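PDB 2O5F: nudix hydrolase DR_0079 from Deinococcus radiodurans, which hydrolyses nucleoside di- and triphosphates to monophosphates, with a marked preference for CDP and CTP, using magnesium as cofactor. Local coordinates for residues A[16-21]-A[33-38]; A[10-15]-A[113-118]; A[62-67]-A[147-152]. All blocks are in the same frame, centred on the assembly; numbering follows the deposited sequence.

Contacts 1 and 2 are neighbours, their centres about 4 Å apart. Both join the antiparallel hairpin of strands 8-12 and 18-23 to the mixed sheet, where strands 35-42 and 115-122 run parallel side by side. Both segments of contact 1 fall between the two of contact 2. Contact 3 joins the loop before strand 68-71 to helix 142-151. Its centre is about 26 Å from that of contact 1, across the chain's centre, and about 24 Å from that of contact 2. Contact 1 closes before contact 3 opens, whereas the segments of contacts 2 and 3 alternate. Asn38 touches Val66 between contacts 1 and 3.

Contact 1 (A[16-21]-A[33-38]); sequences DEVVGQ and RVRVVN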
loop_
_atom_site.group_PDB
_atom_site.type_symbol
_atom_site.label_atom_id
_atom_site.label_comp_id
_atom_site.label_asym_id
_atom_site.label_seq_id
_atom_site.Cartn_x
_atom_site.Cartn_y
_atom_site.Cartn_z
ATOM N N ASP A 16 -17.139 -5.733 3.528
ATOM C CA ASP A 16 -16.451 -5.204 2.359
ATOM C C ASP A 16 -17.377 -5.261 1.153
ATOM O O ASP A 16 -16.964 -5.591 0.041
ATOM C CB ASP A 16 -15.152 -5.972 2.074
ATOM C CG ASP A 16 -14.281 -5.271 1.040
ATOM O OD1 ASP A 16 -14.292 -4.026 0.999
ATOM O OD2 ASP A 16 -13.573 -5.954 0.274
ATOM N N GLU A 17 -18.645 -4.947 1.396
ATOM C CA GLU A 17 -19.655 -4.913 0.349
ATOM C C GLU A 17 -19.944 -3.443 0.094
ATOM O O GLU A 17 -20.068 -2.666 1.034
ATOM C CB GLU A 17 -20.930 -5.626 0.807
ATOM C CG GLU A 17 -20.767 -7.129 0.954
ATOM C CD GLU A 17 -21.883 -7.778 1.750
ATOM O OE1 GLU A 17 -21.974 -9.026 1.721
ATOM O OE2 GLU A 17 -22.660 -7.055 2.418
ATOM N N VAL A 18 -20.041 -3.069 -1.177
ATOM C CA VAL A 18 -20.308 -1.686 -1.555
ATOM C C VAL A 18 -21.727 -1.263 -1.193
ATOM O O VAL A 18 -22.691 -1.926 -1.571
ATOM C CB VAL A 18 -20.110 -1.483 -3.068
ATOM C CG1 VAL A 18 -20.363 -0.027 -3.439
ATOM C CG2 VAL A 18 -18.695 -1.900 -3.461
ATOM N N VAL A 19 -21.843 -0.146 -0.480
ATOM C CA VAL A 19 -23.136 0.377 -0.045
ATOM C C VAL A 19 -23.362 1.840 -0.429
ATOM O O VAL A 19 -24.316 2.465 0.034
ATOM C CB VAL A 19 -23.288 0.261 1.487
ATOM C CG1 VAL A 19 -23.246 -1.204 1.908
ATOM C CG2 VAL A 19 -22.172 1.036 2.178
ATOM N N GLY A 20 -22.484 2.384 -1.265
ATOM C CA GLY A 20 -22.621 3.772 -1.683
ATOM C C GLY A 20 -21.291 4.333 -2.163
ATOM O O GLY A 20 -20.346 3.577 -2.367
ATOM N N GLN A 21 -21.225 5.650 -2.344
ATOM C CA GLN A 21 -20.007 6.323 -2.791
ATOM C C GLN A 21 -19.772 7.605 -2.007
ATOM O O GLN A 21 -20.687 8.142 -1.380
ATOM C CB GLN A 21 -20.085 6.686 -4.280
ATOM C CG GLN A 21 -19.850 5.552 -5.262
ATOM C CD GLN A 21 -21.020 4.593 -5.341
ATOM O OE1 GLN A 21 -22.181 5.013 -5.367
ATOM N NE2 GLN A 21 -20.720 3.300 -5.413
ATOM N N ARG A 33 -14.349 2.977 6.178
ATOM C CA ARG A 33 -15.504 2.757 5.313
ATOM C C ARG A 33 -15.134 2.743 3.832
ATOM O O ARG A 33 -16.011 2.759 2.968
ATOM C CB ARG A 33 -16.566 3.827 5.580
ATOM C CG ARG A 33 -17.131 3.769 6.985
ATOM C CD ARG A 33 -18.110 4.899 7.245
ATOM N NE ARG A 33 -18.651 4.827 8.598
ATOM C CZ ARG A 33 -19.473 5.733 9.122
ATOM N NH1 ARG A 33 -19.851 6.786 8.404
ATOM N NH2 ARG A 33 -19.915 5.590 10.364
ATOM N N VAL A 34 -13.833 2.721 3.543
ATOM C CA VAL A 34 -13.364 2.681 2.160
ATOM C C VAL A 34 -12.273 1.634 1.952
ATOM O O VAL A 34 -11.771 1.038 2.914
ATOM C CB VAL A 34 -12.839 4.056 1.683
ATOM C CG1 VAL A 34 -13.951 5.100 1.792
ATOM C CG2 VAL A 34 -11.622 4.479 2.500
ATOM N N ARG A 35 -11.911 1.420 0.688
ATOM C CA ARG A 35 -10.908 0.425 0.315
ATOM C C ARG A 35 -9.620 1.030 -0.250
ATOM O O ARG A 35 -9.646 2.016 -0.990
ATOM C CB ARG A 35 -11.513 -0.552 -0.711
ATOM C CG ARG A 35 -12.911 -1.029 -0.322
ATOM C CD ARG A 35 -13.367 -2.337 -0.983
ATOM N NE ARG A 35 -13.822 -2.184 -2.354
ATOM C CZ ARG A 35 -14.708 -2.981 -2.954
ATOM N NH1 ARG A 35 -15.260 -4.011 -2.313
ATOM N NH2 ARG A 35 -15.048 -2.740 -4.207
ATOM N N VAL A 36 -8.492 0.440 0.126
ATOM C CA VAL A 36 -7.189 0.870 -0.367
ATOM C C VAL A 36 -6.400 -0.373 -0.768
ATOM O O VAL A 36 -6.788 -1.495 -0.442
ATOM C CB VAL A 36 -6.375 1.634 0.715
ATOM C CG1 VAL A 36 -7.128 2.891 1.145
ATOM C CG2 VAL A 36 -6.109 0.728 1.917
ATOM N N VAL A 37 -5.309 -0.172 -1.491
ATOM C CA VAL A 37 -4.449 -1.282 -1.881
ATOM C C VAL A 37 -3.053 -0.911 -1.398
ATOM O O VAL A 37 -2.698 0.268 -1.326
ATOM C CB VAL A 37 -4.421 -1.507 -3.423
ATOM C CG1 VAL A 37 -5.664 -2.268 -3.872
ATOM C CG2 VAL A 37 -4.337 -0.168 -4.150
ATOM N N ASN A 38 -2.276 -1.926 -1.046
ATOM C CA ASN A 38 -0.919 -1.728 -0.577
ATOM C C ASN A 38 -0.111 -2.876 -1.156
ATOM O O ASN A 38 -0.628 -3.982 -1.322
ATOM C CB ASN A 38 -0.857 -1.758 0.954
ATOM C CG ASN A 38 -1.342 -0.460 1.589
ATOM O OD1 ASN A 38 -0.794 0.606 1.333
ATOM N ND2 ASN A 38 -2.372 -0.550 2.417
#
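Asp16 and Arg35 meet as opposite charges where the turn of the N-terminal hairpin faces residues 33-38. The two side chains cross at about a right angle. At chi1 -168° the Asp16 CG lies opposite the backbone N, and this swings the carboxylate to the Arg35 side chain. Its two oxygens have different partners. OD2 is hydrogen-bonded to the hydroxyl of Tyr78, on helix 78-90, and this is the strongest polar link of Asp16. OD1 forms a salt bridge with Arg35 NH1 at 3.5 Å, which is weak as a hydrogen bond. The place of OD1 is less certain, because it sits too close to Arg35 CD in the model. Asp16 CG lies at the edge of the guanidinium, in its plane. As modelled, the carboxylate plane is turned 71° from it, so the pairing is probably not a coplanar, two-pronged one. Asp16 O is also near, 3.3 Å from Arg35 NH1. The Arg35 chain bends at chi3 (-79°), which turns the guanidinium out of line with the stem and over to the hairpin. There Val18 CG2 packs obliquely on it, 3.8 Å from NH2.

Tyr78 also touches Arg35, as does Val12 of strand 8-12. The contact is on the surface, and the side chain of Arg35 is about 11 Å from that of Glu85, an inferred magnesium ligand. Replacing Arg35 with alanine would probably leave Asp16 without this charged mate and open a gap beside Val18 CG2. The chemistry is that of a loose ion pair backed by packing. That pair, weak and less certain, is secondary to the bond that ties Asp16 to a tyrosine of the Nudix-box helix.

Contact 2 (A[10-15]-A[113-118]); sequences DLVNER and SSFMCV
Two successive backbone carbonyl oxygens, of Asn13 and Glu14, lie within 3.4 Å of Phe115 CZ. They belong to the turn of the N-terminal beta hairpin of this Nudix protein. Asn13 O is 3.2 Å from both Phe115 CZ and CE2, and its approach is oblique. Glu14 O comes in at the edge, near the ring plane, 3.4 Å from Phe115 CZ. The edge of a phenyl ring carries slight positive charge, so the placement of Glu14 O is probably mildly favourable.

The apolar part of the contact is made by Val12. Its CG2 lies 3.5 Å from Phe115 CD2, again obliquely. The two side chains run alongside each other, antiparallel. Phe115 has CG anti to the carbonyl carbon (chi1 -85°), and this extends the ring from the 113-118 segment to the hairpin. Val12 and Phe115 are both buried. Ser106, Pro107 and Asp16 also touch the ring, and Phe108 meets Glu14.

Backbone hydrogen bonds place the two segments. Residues 33-36 pair with both: Arg33 with Val12 on one hand, Val34 and Val36 with Phe115 on the other. The contact is structural and lies away from the magnesium site. It sets a single aromatic side chain against the hairpin turn.

The turn has its own brace. It is an Asx turn in which Asn13 OD1 accepts from Arg15 N at 2.7 Å, with the donor 44° out of the side-chain carbonyl plane.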
loop_
_atom_site.group_PDB
_atom_site.type_symbol
_atom_site.label_atom_id
_atom_site.label_comp_id
_atom_site.label_asym_id
_atom_site.label_seq_id
_atom_site.Cartn_x
_atom_site.Cartn_y
_atom_site.Cartn_z
ATOM N N ASP A 10 -15.698 4.206 -3.372
ATOM C CA ASP A 10 -16.825 3.343 -3.028
ATOM C C ASP A 10 -16.885 3.232 -1.502
ATOM O O ASP A 10 -15.852 3.181 -0.842
ATOM C CB ASP A 10 -16.636 1.939 -3.626
ATOM C CG ASP A 10 -17.112 1.837 -5.065
ATOM O OD1 ASP A 10 -16.622 0.936 -5.787
ATOM O OD2 ASP A 10 -17.987 2.638 -5.471
ATOM N N LEU A 11 -18.095 3.225 -0.952
ATOM C CA LEU A 11 -18.288 3.067 0.484
ATOM C C LEU A 11 -18.572 1.580 0.688
ATOM O O LEU A 11 -19.325 0.981 -0.079
ATOM C CB LEU A 11 -19.482 3.894 0.980
ATOM C CG LEU A 11 -19.319 5.409 1.105
ATOM C CD1 LEU A 11 -20.685 6.057 1.329
ATOM C CD2 LEU A 11 -18.368 5.734 2.259
ATOM N N VAL A 12 -17.967 0.983 1.710
ATOM C CA VAL A 12 -18.169 -0.438 1.975
ATOM C C VAL A 12 -18.554 -0.689 3.425
ATOM O O VAL A 12 -18.237 0.114 4.308
ATOM C CB VAL A 12 -16.885 -1.256 1.636
ATOM C CG1 VAL A 12 -16.546 -1.109 0.168
ATOM C CG2 VAL A 12 -15.720 -0.788 2.502
ATOM N N ASN A 13 -19.252 -1.799 3.658
ATOM C CA ASN A 13 -19.673 -2.183 5.004
ATOM C C ASN A 13 -18.647 -3.123 5.635
ATOM O O ASN A 13 -17.573 -3.344 5.076
ATOM C CB ASN A 13 -21.051 -2.873 4.982
ATOM C CG ASN A 13 -21.062 -4.161 4.161
ATOM O OD1 ASN A 13 -20.038 -4.820 3.988
ATOM N ND2 ASN A 13 -22.237 -4.530 3.671
ATOM N N GLU A 14 -18.988 -3.678 6.795
ATOM C CA GLU A 14 -18.106 -4.599 7.506
ATOM C C GLU A 14 -17.702 -5.838 6.718
ATOM O O GLU A 14 -16.681 -6.465 7.009
ATOM C CB GLU A 14 -18.747 -5.043 8.823
ATOM C CG GLU A 14 -18.567 -4.068 9.964
ATOM C CD GLU A 14 -19.416 -2.819 9.835
ATOM O OE1 GLU A 14 -19.174 -1.869 10.616
ATOM O OE2 GLU A 14 -20.326 -2.789 8.973
ATOM N N ARG A 15 -18.517 -6.204 5.739
ATOM C CA ARG A 15 -18.252 -7.382 4.913
ATOM C C ARG A 15 -17.515 -7.003 3.627
ATOM O O ARG A 15 -17.289 -7.846 2.753
ATOM C CB ARG A 15 -19.574 -8.068 4.554
ATOM C CG ARG A 15 -20.327 -8.677 5.728
ATOM C CD ARG A 15 -19.577 -9.871 6.296
ATOM N NE ARG A 15 -20.404 -10.711 7.169
ATOM C CZ ARG A 15 -20.952 -10.309 8.312
ATOM N NH1 ARG A 15 -20.773 -9.070 8.743
ATOM N NH2 ARG A 15 -21.676 -11.153 9.034
ATOM N N SER A 113 -6.050 1.061 8.818
ATOM C CA SER A 113 -6.990 2.139 8.483
ATOM C C SER A 113 -8.225 1.866 7.611
ATOM O O SER A 113 -9.291 2.436 7.857
ATOM C CB SER A 113 -6.208 3.286 7.851
ATOM O OG SER A 113 -5.536 2.836 6.693
ATOM N N SER A 114 -8.076 1.022 6.593
ATOM C CA SER A 114 -9.160 0.717 5.664
ATOM C C SER A 114 -9.176 -0.746 5.266
ATOM O O SER A 114 -8.292 -1.514 5.630
ATOM C CB SER A 114 -8.990 1.522 4.369
ATOM O OG SER A 114 -8.777 2.889 4.609
ATOM N N PHE A 115 -10.197 -1.116 4.498
ATOM C CA PHE A 115 -10.291 -2.461 3.972
ATOM C C PHE A 115 -9.187 -2.489 2.934
ATOM O O PHE A 115 -8.930 -1.486 2.264
ATOM C CB PHE A 115 -11.658 -2.677 3.331
ATOM C CG PHE A 115 -12.706 -3.092 4.316
ATOM C CD1 PHE A 115 -12.796 -4.417 4.726
ATOM C CD2 PHE A 115 -13.574 -2.158 4.866
ATOM C CE1 PHE A 115 -13.737 -4.809 5.673
ATOM C CE2 PHE A 115 -14.519 -2.542 5.817
ATOM C CZ PHE A 115 -14.597 -3.877 6.218
ATOM N N MET A 116 -8.515 -3.618 2.795
ATOM C CA MET A 116 -7.432 -3.648 1.843
ATOM C C MET A 116 -6.964 -5.010 1.405
ATOM O O MET A 116 -7.179 -6.026 2.071
ATOM C CB MET A 116 -6.223 -2.915 2.425
ATOM C CG MET A 116 -5.694 -3.531 3.716
ATOM S SD MET A 116 -4.206 -2.694 4.320
ATOM C CE MET A 116 -4.877 -1.205 5.043
ATOM N N CYS A 117 -6.323 -5.004 0.250
ATOM C CA CYS A 117 -5.705 -6.193 -0.269
ATOM C C CYS A 117 -4.251 -5.756 -0.334
ATOM O O CYS A 117 -3.946 -4.645 -0.794
ATOM C CB CYS A 117 -6.201 -6.541 -1.667
ATOM S SG CYS A 117 -5.518 -8.104 -2.250
ATOM N N VAL A 118 -3.370 -6.619 0.156
ATOM C CA VAL A 118 -1.938 -6.359 0.158
ATOM C C VAL A 118 -1.343 -7.340 -0.845
ATOM O O VAL A 118 -1.672 -8.526 -0.834
ATOM C CB VAL A 118 -1.316 -6.609 1.552
ATOM C CG1 VAL A 118 0.128 -6.115 1.585
ATOM C CG2 VAL A 118 -2.142 -5.912 2.623
#

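Contact 3 (A[62-67]-A[147-152]); sequences NALDVS and ARIAAG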
loop_
_atom_site.group_PDB
_atom_site.type_symbol
_atom_site.label_atom_id
_atom_site.label_comp_id
_atom_site.label_asym_id
_atom_site.label_seq_id
_atom_site.Cartn_x
_atom_site.Cartn_y
_atom_site.Cartn_z
ATOM N N ASN A 62 8.957 12.679 3.143
ATOM C CA ASN A 62 10.047 12.278 4.011
ATOM C C ASN A 62 9.702 11.123 4.954
ATOM O O ASN A 62 10.512 10.745 5.792
ATOM C CB ASN A 62 10.567 13.498 4.782
ATOM C CG ASN A 62 11.224 14.528 3.865
ATOM O OD1 ASN A 62 10.578 15.095 2.981
ATOM N ND2 ASN A 62 12.516 14.759 4.062
ATOM N N ALA A 63 8.511 10.545 4.796
ATOM C CA ALA A 63 8.093 9.417 5.627
ATOM C C ALA A 63 8.191 8.091 4.875
ATOM O O ALA A 63 7.907 8.023 3.678
ATOM C CB ALA A 63 6.662 9.622 6.114
ATOM N N LEU A 64 8.609 7.044 5.584
ATOM C CA LEU A 64 8.717 5.702 5.010
ATOM C C LEU A 64 7.303 5.228 4.682
ATOM O O LEU A 64 6.360 5.543 5.403
ATOM C CB LEU A 64 9.340 4.752 6.031
ATOM C CG LEU A 64 10.765 5.087 6.472
ATOM C CD1 LEU A 64 11.099 4.367 7.770
ATOM C CD2 LEU A 64 11.727 4.707 5.360
ATOM N N ASP A 65 7.155 4.448 3.616
ATOM C CA ASP A 65 5.832 3.964 3.237
ATOM C C ASP A 65 5.923 2.629 2.508
ATOM O O ASP A 65 7.016 2.114 2.286
ATOM C CB ASP A 65 5.163 5.005 2.335
ATOM C CG ASP A 65 3.670 4.771 2.157
ATOM O OD1 ASP A 65 3.088 3.960 2.908
ATOM O OD2 ASP A 65 3.084 5.419 1.268
ATOM N N VAL A 66 4.773 2.063 2.149
ATOM C CA VAL A 66 4.762 0.808 1.402
ATOM C C VAL A 66 5.315 1.138 0.017
ATOM O O VAL A 66 5.328 2.304 -0.400
ATOM C CB VAL A 66 3.318 0.237 1.222
ATOM C CG1 VAL A 66 2.764 -0.247 2.552
ATOM C CG2 VAL A 66 2.404 1.317 0.633
ATOM N N SER A 67 5.759 0.113 -0.705
ATOM C CA SER A 67 6.303 0.300 -2.050
ATOM C C SER A 67 5.288 0.965 -2.981
ATOM O O SER A 67 5.626 1.884 -3.731
ATOM C CB SER A 67 6.705 -1.050 -2.647
ATOM O OG SER A 67 7.581 -1.763 -1.770
ATOM N N ALA A 147 12.775 -1.622 12.984
ATOM C CA ALA A 147 13.629 -0.979 13.978
ATOM C C ALA A 147 13.561 0.555 13.844
ATOM O O ALA A 147 13.445 1.256 14.845
ATOM C CB ALA A 147 15.074 -1.461 13.834
ATOM N N ARG A 148 13.636 1.062 12.616
ATOM C CA ARG A 148 13.568 2.506 12.381
ATOM C C ARG A 148 12.236 3.068 12.873
ATOM O O ARG A 148 12.198 4.128 13.495
ATOM C CB ARG A 148 13.698 2.834 10.891
ATOM C CG ARG A 148 15.067 2.590 10.258
ATOM C CD ARG A 148 15.056 3.120 8.822
ATOM N NE ARG A 148 16.295 2.842 8.101
ATOM C CZ ARG A 148 16.558 3.288 6.878
ATOM N NH1 ARG A 148 17.709 2.977 6.291
ATOM N NH2 ARG A 148 15.668 4.049 6.240
ATOM N N ILE A 149 11.142 2.367 12.577
ATOM C CA ILE A 149 9.818 2.814 13.004
ATOM C C ILE A 149 9.762 2.857 14.527
ATOM O O ILE A 149 9.267 3.821 15.109
ATOM C CB ILE A 149 8.692 1.868 12.509
ATOM C CG1 ILE A 149 8.842 1.591 11.009
ATOM C CG2 ILE A 149 7.328 2.493 12.791
ATOM C CD1 ILE A 149 8.946 2.811 10.156
ATOM N N ALA A 150 10.257 1.799 15.162
ATOM C CA ALA A 150 10.280 1.703 16.619
ATOM C C ALA A 150 11.067 2.873 17.225
ATOM O O ALA A 150 10.719 3.386 18.293
ATOM C CB ALA A 150 10.900 0.365 17.041
ATOM N N ALA A 151 12.115 3.299 16.528
ATOM C CA ALA A 151 12.963 4.404 16.979
ATOM C C ALA A 151 12.274 5.763 16.891
ATOM O O ALA A 151 12.648 6.701 17.590
ATOM C CB ALA A 151 14.245 4.431 16.162
ATOM N N GLY A 152 11.274 5.866 16.025
ATOM C CA GLY A 152 10.573 7.125 15.871
ATOM C C GLY A 152 10.700 7.764 14.500
ATOM O O GLY A 152 10.155 8.835 14.269
#
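Leu64 and Ile149 make the apolar part of this contact, methyl to methyl. Leu64 CD1 is 3.6 Å from Ile149 CD1, and the side chains cross obliquely. In Ile149, CG1 is anti to the carbonyl carbon, and a further bend at chi2 (-53°) carries CD1 to the leucine. Leu64 is buried. Around it lie Ile50 of strand 48-52, Ala155, and Leu159 of helix 159-166. Ile149 also packs on Ala155, so the same loop residue meets both side chains.

The second kind of contact is between a methyl and a charged group. Leu64 CD2 lies 4.1 Å from Arg148 NH2, oblique to the guanidinium. The Arg148 chain is extended from CG to NE and crosses the leucine at about a right angle. Its polar end is engaged elsewhere: NH2 forms a salt bridge with Glu138 OE2, on strand 136-140. Towards Arg148 the leucine offers packing alone.

Backbone hydrogen bonds form the third group. They join Leu64 to Ala154 and Lys156, which holds the 62-67 loop against the chain that leaves the helix. Within the helix end, Gly152 N donates to Ile149 O at 3.0 Å, a bond back into the last turn. Gly152 has positive phi (116°) and ends the helix in a Schellman motif.

That motif closes helix 142-151, which lies beside helix 159-166 in the alpha/beta/alpha Nudix fold. Here the end of the helix is packed on the loop that leads into strand 68-71, where the Nudix box begins.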